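Local atomic coordinates of probable sugar ABC transporter, sugar-binding protein (Streptococcus pneumoniae, PDB entry 2W7Y), a protein that binds the blood group A-trisaccharide and probably delivers such glycans to a sugar ABC transporter as its extracellular solute-binding component. Residues A[46-49]-A[55-58]; A[232-237]-A[420-425]; A[187-192]-A[198-203]. One frame throughout, in Å; residues are numbered along the deposited sequence.

How the contacts relate
The contacts follow one another along the chain in the order 1, 3, 2. Contact 1 lies at the glycan pocket, between the loop after strand 39-44 and helix 54-69. Its centre is about 40 Å from that of contact 2, on the opposite side of the chain's centre, and about 32 Å from that of contact 3. Contacts 2 and 3 have centres about 28 Å apart and nearest atoms about 14 Å apart. Helix 237-252 links them: it packs on Gln422 in contact 2 and on Met189 and Phe201 in contact 3. Contact 1 binds sugar. Contact 2 joins a loop to helix 414-427, and contact 3 joins helix 182-193 to strand 199-201; neither touches the glycan.

Contact 1: A[46-49]-A[55-58]; sequences YHHS and VAKT. With FUC (alpha-L-fucopyranose), chain C; GAL (beta-D-galactopyranose), chain B.
The contact lies in the glycan pocket, where the loop after strand 39-44 meets the first turn of helix 54-69. Tyr46 and His48 of the loop both touch the methyl group of Ala56. CB of Tyr46 lies 3.8 Å from CB of Ala56, and CB of His48 lies 3.6 Å from the same Ala56 CB. One alanine methyl thus backs both side chains. Further along the tyrosine ring, CE1 of Tyr46 makes a looser contact with CG1 of Val55, at 4.4 Å. No hydrogen bond joins the two segments.

From the loop, both side chains reach past the helix to the sugar. CG of Tyr46 is anti to the carbonyl carbon (chi1 -61°), and the ring runs out between helix and glycan. The fucose methyl C6 sits over the centre of one face of this ring, 3.8 Å from Tyr46 CZ, in a CH-pi arrangement. At the far end, Tyr46 OH is hydrogen-bonded to O1 of galactose at 2.6 Å. His48 offers its ring edge instead: NE2 of His48 is hydrogen-bonded to O3 of fucose at 3.0 Å, with O3 near the ring plane. On one face of the His48 ring lies CE1 of His47, and Trp53 packs edge-to-face with His48. Arg60 of the same helix bonds the carbonyl oxygens of Tyr46 and His48, which ties the loop down.

One aromatic ring thus reads two sugars, the apolar methyl by its face and the galactose oxygen by its hydroxyl, while the imidazole edge adds a polar hold on fucose.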
loop_
_atom_site.group_PDB
_atom_site.type_symbol
_atom_site.label_atom_id
_atom_site.label_comp_id
_atom_site.label_asym_id
_atom_site.label_seq_id
_atom_site.Cartn_x
_atom_site.Cartn_y
_atom_site.Cartn_z
ATOM N N TYR A 46 8.119 -11.686 -4.289
ATOM C CA TYR A 46 7.913 -11.916 -5.716
ATOM C C TYR A 46 8.230 -13.369 -6.075
ATOM O O TYR A 46 9.281 -13.679 -6.635
ATOM C CB TYR A 46 8.727 -10.921 -6.548
ATOM C CG TYR A 46 8.352 -9.473 -6.306
ATOM C CD1 TYR A 46 7.194 -8.925 -6.864
ATOM C CD2 TYR A 46 9.150 -8.652 -5.515
ATOM C CE1 TYR A 46 6.844 -7.594 -6.636
ATOM C CE2 TYR A 46 8.810 -7.316 -5.285
ATOM C CZ TYR A 46 7.656 -6.795 -5.847
ATOM O OH TYR A 46 7.304 -5.478 -5.621
ATOM N N HIS A 47 7.290 -14.250 -5.730
ATOM C CA HIS A 47 7.430 -15.705 -5.881
ATOM C C HIS A 47 6.689 -16.227 -7.110
ATOM O O HIS A 47 6.867 -17.372 -7.514
ATOM C CB HIS A 47 6.872 -16.399 -4.636
ATOM C CG HIS A 47 5.447 -16.043 -4.338
ATOM N ND1 HIS A 47 4.380 -16.659 -4.958
ATOM C CD2 HIS A 47 4.913 -15.134 -3.488
ATOM C CE1 HIS A 47 3.251 -16.144 -4.503
ATOM N NE2 HIS A 47 3.546 -15.218 -3.609
ATOM N N HIS A 48 5.856 -15.366 -7.685
ATOM C CA HIS A 48 4.905 -15.730 -8.730
ATOM C C HIS A 48 5.575 -16.230 -10.003
ATOM O O HIS A 48 6.592 -15.683 -10.441
ATOM C CB HIS A 48 4.012 -14.526 -9.065
ATOM C CG HIS A 48 3.465 -13.826 -7.859
ATOM N ND1 HIS A 48 2.142 -13.917 -7.480
ATOM C CD2 HIS A 48 4.066 -13.037 -6.937
ATOM C CE1 HIS A 48 1.952 -13.209 -6.382
ATOM N NE2 HIS A 48 3.104 -12.667 -6.030
ATOM N N SER A 49 5.000 -17.278 -10.587
ATOM C CA SER A 49 5.381 -17.710 -11.921
ATOM C C SER A 49 5.000 -16.593 -12.882
ATOM O O SER A 49 4.017 -15.882 -12.655
ATOM C CB SER A 49 4.670 -19.008 -12.301
ATOM O OG SER A 49 3.297 -18.791 -12.573
ATOM N N VAL A 55 5.238 -9.514 -13.390
ATOM C CA VAL A 55 5.970 -8.508 -12.615
ATOM C C VAL A 55 6.992 -9.152 -11.677
ATOM O O VAL A 55 8.107 -8.644 -11.520
ATOM C CB VAL A 55 5.002 -7.585 -11.819
ATOM C CG1 VAL A 55 5.751 -6.743 -10.790
ATOM C CG2 VAL A 55 4.206 -6.688 -12.769
ATOM N N ALA A 56 6.610 -10.275 -11.074
ATOM C CA ALA A 56 7.479 -11.002 -10.149
ATOM C C ALA A 56 8.784 -11.443 -10.817
ATOM O O ALA A 56 9.864 -11.297 -10.238
ATOM C CB ALA A 56 6.746 -12.196 -9.564
ATOM N N LYS A 57 8.670 -11.964 -12.039
ATOM C CA LYS A 57 9.808 -12.414 -12.833
ATOM C C LYS A 57 10.737 -11.248 -13.177
ATOM O O LYS A 57 11.962 -11.381 -13.103
ATOM C CB LYS A 57 9.312 -13.097 -14.113
ATOM C CG LYS A 57 10.177 -14.249 -14.602
ATOM C CD LYS A 57 11.319 -13.777 -15.474
ATOM C CE LYS A 57 12.321 -14.887 -15.712
ATOM N NZ LYS A 57 13.417 -14.429 -16.599
ATOM N N THR A 58 10.146 -10.113 -13.557
ATOM C CA THR A 58 10.891 -8.882 -13.813
ATOM C C THR A 58 11.708 -8.481 -12.582
ATOM O O THR A 58 12.896 -8.171 -12.699
ATOM C CB THR A 58 9.952 -7.726 -14.217
ATOM O OG1 THR A 58 9.184 -8.107 -15.366
ATOM C CG2 THR A 58 10.743 -6.464 -14.537
HETATM C C1 FUC C . 2.585 -7.287 -2.540
HETATM C C2 FUC C . 1.867 -8.593 -2.889
HETATM C C3 FUC C . 2.582 -9.276 -4.057
HETATM C C4 FUC C . 4.045 -9.532 -3.694
HETATM C C5 FUC C . 4.701 -8.213 -3.273
HETATM C C6 FUC C . 6.132 -8.399 -2.778
HETATM O O2 FUC C . 0.533 -8.318 -3.236
HETATM O O3 FUC C . 1.928 -10.469 -4.433
HETATM O O4 FUC C . 4.132 -10.480 -2.647
HETATM O O5 FUC C . 3.956 -7.544 -2.265
HETATM C C1 GAL B . 3.702 -4.625 -4.553
HETATM C C2 GAL B . 2.904 -5.033 -3.313
HETATM C C3 GAL B . 1.822 -3.996 -2.998
HETATM C C4 GAL B . 2.376 -2.567 -3.012
HETATM C C5 GAL B . 3.118 -2.333 -4.336
HETATM C C6 GAL B . 3.715 -0.931 -4.481
HETATM O O1 GAL B . 4.847 -5.441 -4.646
HETATM O O2 GAL B . 2.319 -6.294 -3.564
HETATM O O3 GAL B . 1.219 -4.293 -1.760
HETATM O O4 GAL B . 3.224 -2.392 -1.901
HETATM O O5 GAL B . 4.152 -3.289 -4.472
HETATM O O6 GAL B . 3.902 -0.651 -5.856
#

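Contact 2: A[232-237]-A[420-425]; sequences EGIESK and STQDVL
Gln422 and Leu425, one helical turn apart on helix 414-427, both pack against Ile234 of the loop that leads into helix 237-252. The segment 420-425 starts with Ser420 and Thr421. Their hydroxyls bond the carbonyl oxygen of Lys417 in the preceding turn, and neither residue touches the loop.

Gln422 comes next and makes the main contact. Its CB meets the CG2 branch of Ile234 at 3.3 Å, a close approach, and the two side chains run alongside each other, pointing opposite ways. CG of Gln422 stands between the backbone N and the carbonyl carbon (chi1 54°). From there the extended chain carries the amide to the loop backbone. NE2 of Gln422 donates to O of Ile234 at 3.0 Å. The acceptor lies in the amide plane and the donor in the carbonyl plane, with a C=O...N angle of 157°. The N-H...O angle of 136° shows that the bond is bent at the hydrogen.

One turn on from Gln422, CB of Leu425 meets CD1 of Ile234 at 3.7 Å, so the two branches of the isoleucine engage two different helix residues.

Around this contact, Thr421 packs on Leu243 and Met247 of helix 237-252, and Gln422 on Ala240. Leu425 also touches Ala399 and Ile400 of helix 394-406. Helix 414-427 therefore rests on both of these helices, with Ile234 covering it just before helix 237-252 begins.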
loop_
_atom_site.group_PDB
_atom_site.type_symbol
_atom_site.label_atom_id
_atom_site.label_comp_id
_atom_site.label_asym_id
_atom_site.label_seq_id
_atom_site.Cartn_x
_atom_site.Cartn_y
_atom_site.Cartn_z
ATOM N N GLU A 232 -6.723 9.554 23.143
ATOM C CA GLU A 232 -7.590 10.688 22.827
ATOM C C GLU A 232 -7.872 10.792 21.327
ATOM O O GLU A 232 -8.952 11.225 20.926
ATOM C CB GLU A 232 -7.014 12.004 23.374
ATOM C CG GLU A 232 -5.482 12.117 23.356
ATOM C CD GLU A 232 -4.813 11.511 24.590
ATOM O OE1 GLU A 232 -5.278 11.775 25.723
ATOM O OE2 GLU A 232 -3.813 10.779 24.425
ATOM N N GLY A 233 -6.902 10.387 20.509
ATOM C CA GLY A 233 -7.075 10.336 19.056
ATOM C C GLY A 233 -8.067 9.263 18.637
ATOM O O GLY A 233 -8.835 9.449 17.705
ATOM N N ILE A 234 -8.043 8.133 19.335
ATOM C CA ILE A 234 -9.008 7.060 19.132
ATOM C C ILE A 234 -10.448 7.503 19.484
ATOM O O ILE A 234 -11.399 6.746 19.263
ATOM C CB ILE A 234 -8.597 5.796 19.961
ATOM C CG1 ILE A 234 -7.269 5.224 19.457
ATOM C CG2 ILE A 234 -9.650 4.708 19.897
ATOM C CD1 ILE A 234 -6.539 4.334 20.461
ATOM N N GLU A 235 -10.625 8.735 19.970
ATOM C CA GLU A 235 -11.820 9.021 20.762
ATOM C C GLU A 235 -12.512 10.401 20.852
ATOM O O GLU A 235 -13.658 10.417 21.306
ATOM C CB GLU A 235 -11.492 8.604 22.208
ATOM C CG GLU A 235 -12.687 8.443 23.139
ATOM C CD GLU A 235 -12.308 8.583 24.589
ATOM O OE1 GLU A 235 -11.118 8.375 24.909
ATOM O OE2 GLU A 235 -13.198 8.905 25.411
ATOM N N SER A 236 -11.983 11.530 20.366
ATOM C CA SER A 236 -11.960 11.948 18.949
ATOM C C SER A 236 -13.187 11.511 18.132
ATOM O O SER A 236 -13.328 10.354 17.730
ATOM C CB SER A 236 -10.590 11.864 18.237
ATOM O OG SER A 236 -10.574 10.874 17.219
ATOM N N LYS A 237 -14.089 12.476 17.952
ATOM C CA LYS A 237 -15.336 12.305 17.210
ATOM C C LYS A 237 -15.083 11.905 15.756
ATOM O O LYS A 237 -15.789 11.056 15.214
ATOM C CB LYS A 237 -16.178 13.590 17.303
ATOM C CG LYS A 237 -17.358 13.681 16.339
ATOM C CD LYS A 237 -18.380 14.725 16.802
ATOM C CE LYS A 237 -19.218 15.248 15.631
ATOM N NZ LYS A 237 -20.024 14.189 14.945
ATOM N N SER A 420 -16.420 -0.986 20.951
ATOM C CA SER A 420 -15.559 -2.122 21.285
ATOM C C SER A 420 -14.279 -2.122 20.443
ATOM O O SER A 420 -13.238 -2.606 20.892
ATOM C CB SER A 420 -16.314 -3.459 21.168
ATOM O OG SER A 420 -16.281 -3.983 19.850
ATOM N N THR A 421 -14.367 -1.579 19.229
ATOM C CA THR A 421 -13.200 -1.407 18.365
ATOM C C THR A 421 -12.226 -0.405 18.979
ATOM O O THR A 421 -11.021 -0.660 19.034
ATOM C CB THR A 421 -13.599 -0.966 16.935
ATOM O OG1 THR A 421 -14.355 -2.014 16.313
ATOM C CG2 THR A 421 -12.369 -0.661 16.086
ATOM N N GLN A 422 -12.750 0.722 19.456
ATOM C CA GLN A 422 -11.905 1.719 20.110
ATOM C C GLN A 422 -11.388 1.243 21.473
ATOM O O GLN A 422 -10.351 1.710 21.937
ATOM C CB GLN A 422 -12.557 3.119 20.152
ATOM C CG GLN A 422 -13.945 3.219 20.755
ATOM C CD GLN A 422 -14.726 4.440 20.268
ATOM O OE1 GLN A 422 -15.954 4.468 20.341
ATOM N NE2 GLN A 422 -14.018 5.448 19.769
ATOM N N ASP A 423 -12.096 0.296 22.086
ATOM C CA ASP A 423 -11.614 -0.386 23.290
ATOM C C ASP A 423 -10.390 -1.255 22.980
ATOM O O ASP A 423 -9.434 -1.298 23.762
ATOM C CB ASP A 423 -12.723 -1.244 23.913
ATOM C CG ASP A 423 -13.736 -0.425 24.715
ATOM O OD1 ASP A 423 -14.710 -1.025 25.225
ATOM O OD2 ASP A 423 -13.563 0.808 24.842
ATOM N N VAL A 424 -10.433 -1.941 21.838
ATOM C CA VAL A 424 -9.341 -2.800 21.373
ATOM C C VAL A 424 -8.085 -1.992 21.009
ATOM O O VAL A 424 -6.963 -2.404 21.325
ATOM C CB VAL A 424 -9.798 -3.709 20.184
ATOM C CG1 VAL A 424 -8.608 -4.316 19.438
ATOM C CG2 VAL A 424 -10.728 -4.818 20.681
ATOM N N LEU A 425 -8.281 -0.841 20.365
ATOM C CA LEU A 425 -7.170 0.025 19.956
ATOM C C LEU A 425 -6.390 0.636 21.125
ATOM O O LEU A 425 -5.163 0.740 21.063
ATOM C CB LEU A 425 -7.646 1.128 19.002
ATOM C CG LEU A 425 -7.646 0.926 17.475
ATOM C CD1 LEU A 425 -6.687 -0.180 16.992
ATOM C CD2 LEU A 425 -9.044 0.707 16.941
#

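Contact 3: A[187-192]-A[198-203]; sequences QAMASI and VYAFGA
Helix 182-193 comes closest to the following strand where Met189 faces Ala200, with CA atoms 5.8 Å apart, and the chain turns a corner at Ala200. Met189 is modelled as selenomethionine, and its side chain carries most of the contact. The chain is bent at its second and third torsions, which folds the terminal methyl back against the strand. CE of Met189 rests on CB of Ala200 at 3.4 Å, and CG of Met189 also approaches this methyl group.

The same CG of Met189 lies 3.6 Å from CE1 of Phe201, at the ring edge and near its plane. The selenium is beside this ring as well. SE of Met189 is 5.3 Å from the ring centroid of Phe201 and 81° off the ring normal, so this is an edge-on Met-aromatic contact. With chi1 at 54°, the Phe201 ring swings over toward the helix although its CB does not point there.

Helix 182-193 is followed directly by the short, irregular strand 199-201, and the contact packs the one on the other in a protein of the bacterial extracellular solute-binding family. The strand's backbone bonds run from Tyr199 to Lys273 and Ala275, and from Ala200 to Ala275 and Val276. Phe278 packs edge-to-face with Phe201, and Glu249 of helix 237-252 touches both Met189 and Phe201.

Nearer the turn, Ile192 meets Val198. Their CG2 methyls are 4.0 Å apart, and the side chains cross at about a right angle. CG2 of Val198 also touches the backbone O of Ile192, at 3.9 Å. Ile167 of helix 165-171 packs on both residues.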
loop_
_atom_site.group_PDB
_atom_site.type_symbol
_atom_site.label_atom_id
_atom_site.label_comp_id
_atom_site.label_asym_id
_atom_site.label_seq_id
_atom_site.Cartn_x
_atom_site.Cartn_y
_atom_site.Cartn_z
ATOM N N GLN A 187 -24.593 6.334 -1.920
ATOM C CA GLN A 187 -25.744 6.367 -2.832
ATOM C C GLN A 187 -25.414 5.723 -4.180
ATOM O O GLN A 187 -26.265 5.081 -4.793
ATOM C CB GLN A 187 -26.269 7.798 -3.011
ATOM C CG GLN A 187 -26.969 8.341 -1.765
ATOM C CD GLN A 187 -27.096 9.857 -1.725
ATOM O OE1 GLN A 187 -27.139 10.454 -0.646
ATOM N NE2 GLN A 187 -27.169 10.484 -2.893
ATOM N N ALA A 188 -24.167 5.888 -4.622
ATOM C CA ALA A 188 -23.667 5.237 -5.832
ATOM C C ALA A 188 -23.590 3.727 -5.630
ATOM O O ALA A 188 -23.961 2.949 -6.512
ATOM C CB ALA A 188 -22.304 5.798 -6.215
HETATM N N MSE A 189 -23.112 3.330 -4.454
HETATM C CA MSE A 189 -23.024 1.925 -4.065
HETATM C C MSE A 189 -24.389 1.257 -3.948
HETATM O O MSE A 189 -24.561 0.120 -4.383
HETATM C CB MSE A 189 -22.246 1.789 -2.756
HETATM C CG MSE A 189 -20.917 1.048 -2.863
HETATM SE SE MSE A 189 -19.720 1.534 -4.333
HETATM C CE MSE A 189 -20.317 0.325 -5.725
ATOM N N ALA A 190 -25.350 1.969 -3.364
ATOM C CA ALA A 190 -26.732 1.495 -3.259
ATOM C C ALA A 190 -27.366 1.261 -4.638
ATOM O O ALA A 190 -28.011 0.236 -4.860
ATOM C CB ALA A 190 -27.567 2.465 -2.432
ATOM N N SER A 191 -27.160 2.204 -5.558
ATOM C CA SER A 191 -27.641 2.098 -6.943
ATOM C C SER A 191 -27.122 0.861 -7.669
ATOM O O SER A 191 -27.862 0.215 -8.412
ATOM C CB SER A 191 -27.244 3.339 -7.743
ATOM O OG SER A 191 -27.767 4.514 -7.155
ATOM N N ILE A 192 -25.844 0.552 -7.452
ATOM C CA ILE A 192 -25.169 -0.563 -8.116
ATOM C C ILE A 192 -25.661 -1.908 -7.585
ATOM O O ILE A 192 -25.767 -2.880 -8.338
ATOM C CB ILE A 192 -23.624 -0.427 -7.994
ATOM C CG1 ILE A 192 -23.131 0.688 -8.924
ATOM C CG2 ILE A 192 -22.922 -1.743 -8.334
ATOM C CD1 ILE A 192 -21.820 1.286 -8.543
ATOM N N VAL A 198 -23.703 -8.455 -9.823
ATOM C CA VAL A 198 -22.551 -7.724 -9.297
ATOM C C VAL A 198 -22.715 -7.326 -7.829
ATOM O O VAL A 198 -23.820 -7.011 -7.374
ATOM C CB VAL A 198 -22.203 -6.455 -10.145
ATOM C CG1 VAL A 198 -21.964 -6.821 -11.608
ATOM C CG2 VAL A 198 -23.282 -5.382 -10.024
ATOM N N TYR A 199 -21.608 -7.362 -7.093
ATOM C CA TYR A 199 -21.547 -6.746 -5.775
ATOM C C TYR A 199 -20.775 -5.433 -5.875
ATOM O O TYR A 199 -20.052 -5.205 -6.848
ATOM C CB TYR A 199 -20.955 -7.697 -4.723
ATOM C CG TYR A 199 -19.526 -8.150 -4.957
ATOM C CD1 TYR A 199 -19.240 -9.238 -5.789
ATOM C CD2 TYR A 199 -18.464 -7.517 -4.313
ATOM C CE1 TYR A 199 -17.927 -9.666 -5.992
ATOM C CE2 TYR A 199 -17.146 -7.938 -4.508
ATOM C CZ TYR A 199 -16.887 -9.011 -5.348
ATOM O OH TYR A 199 -15.586 -9.423 -5.541
ATOM N N ALA A 200 -20.950 -4.566 -4.883
ATOM C CA ALA A 200 -20.391 -3.219 -4.928
ATOM C C ALA A 200 -18.856 -3.226 -4.898
ATOM O O ALA A 200 -18.205 -2.834 -5.874
ATOM C CB ALA A 200 -20.959 -2.378 -3.801
ATOM N N PHE A 201 -18.291 -3.689 -3.787
ATOM C CA PHE A 201 -16.843 -3.780 -3.618
ATOM C C PHE A 201 -16.452 -4.941 -2.710
ATOM O O PHE A 201 -17.273 -5.449 -1.939
ATOM C CB PHE A 201 -16.267 -2.458 -3.077
ATOM C CG PHE A 201 -16.921 -1.968 -1.805
ATOM C CD1 PHE A 201 -17.988 -1.071 -1.855
ATOM C CD2 PHE A 201 -16.456 -2.388 -0.558
ATOM C CE1 PHE A 201 -18.597 -0.611 -0.682
ATOM C CE2 PHE A 201 -17.055 -1.936 0.620
ATOM C CZ PHE A 201 -18.130 -1.044 0.558
ATOM N N GLY A 202 -15.196 -5.365 -2.812
ATOM C CA GLY A 202 -14.629 -6.314 -1.859
ATOM C C GLY A 202 -14.266 -5.626 -0.556
ATOM O O GLY A 202 -13.680 -4.543 -0.561
ATOM N N ALA A 203 -14.624 -6.253 0.561
ATOM C CA ALA A 203 -14.289 -5.740 1.888
ATOM C C ALA A 203 -13.307 -6.668 2.602
ATOM O O ALA A 203 -13.155 -7.828 2.230
ATOM C CB ALA A 203 -15.548 -5.538 2.719
#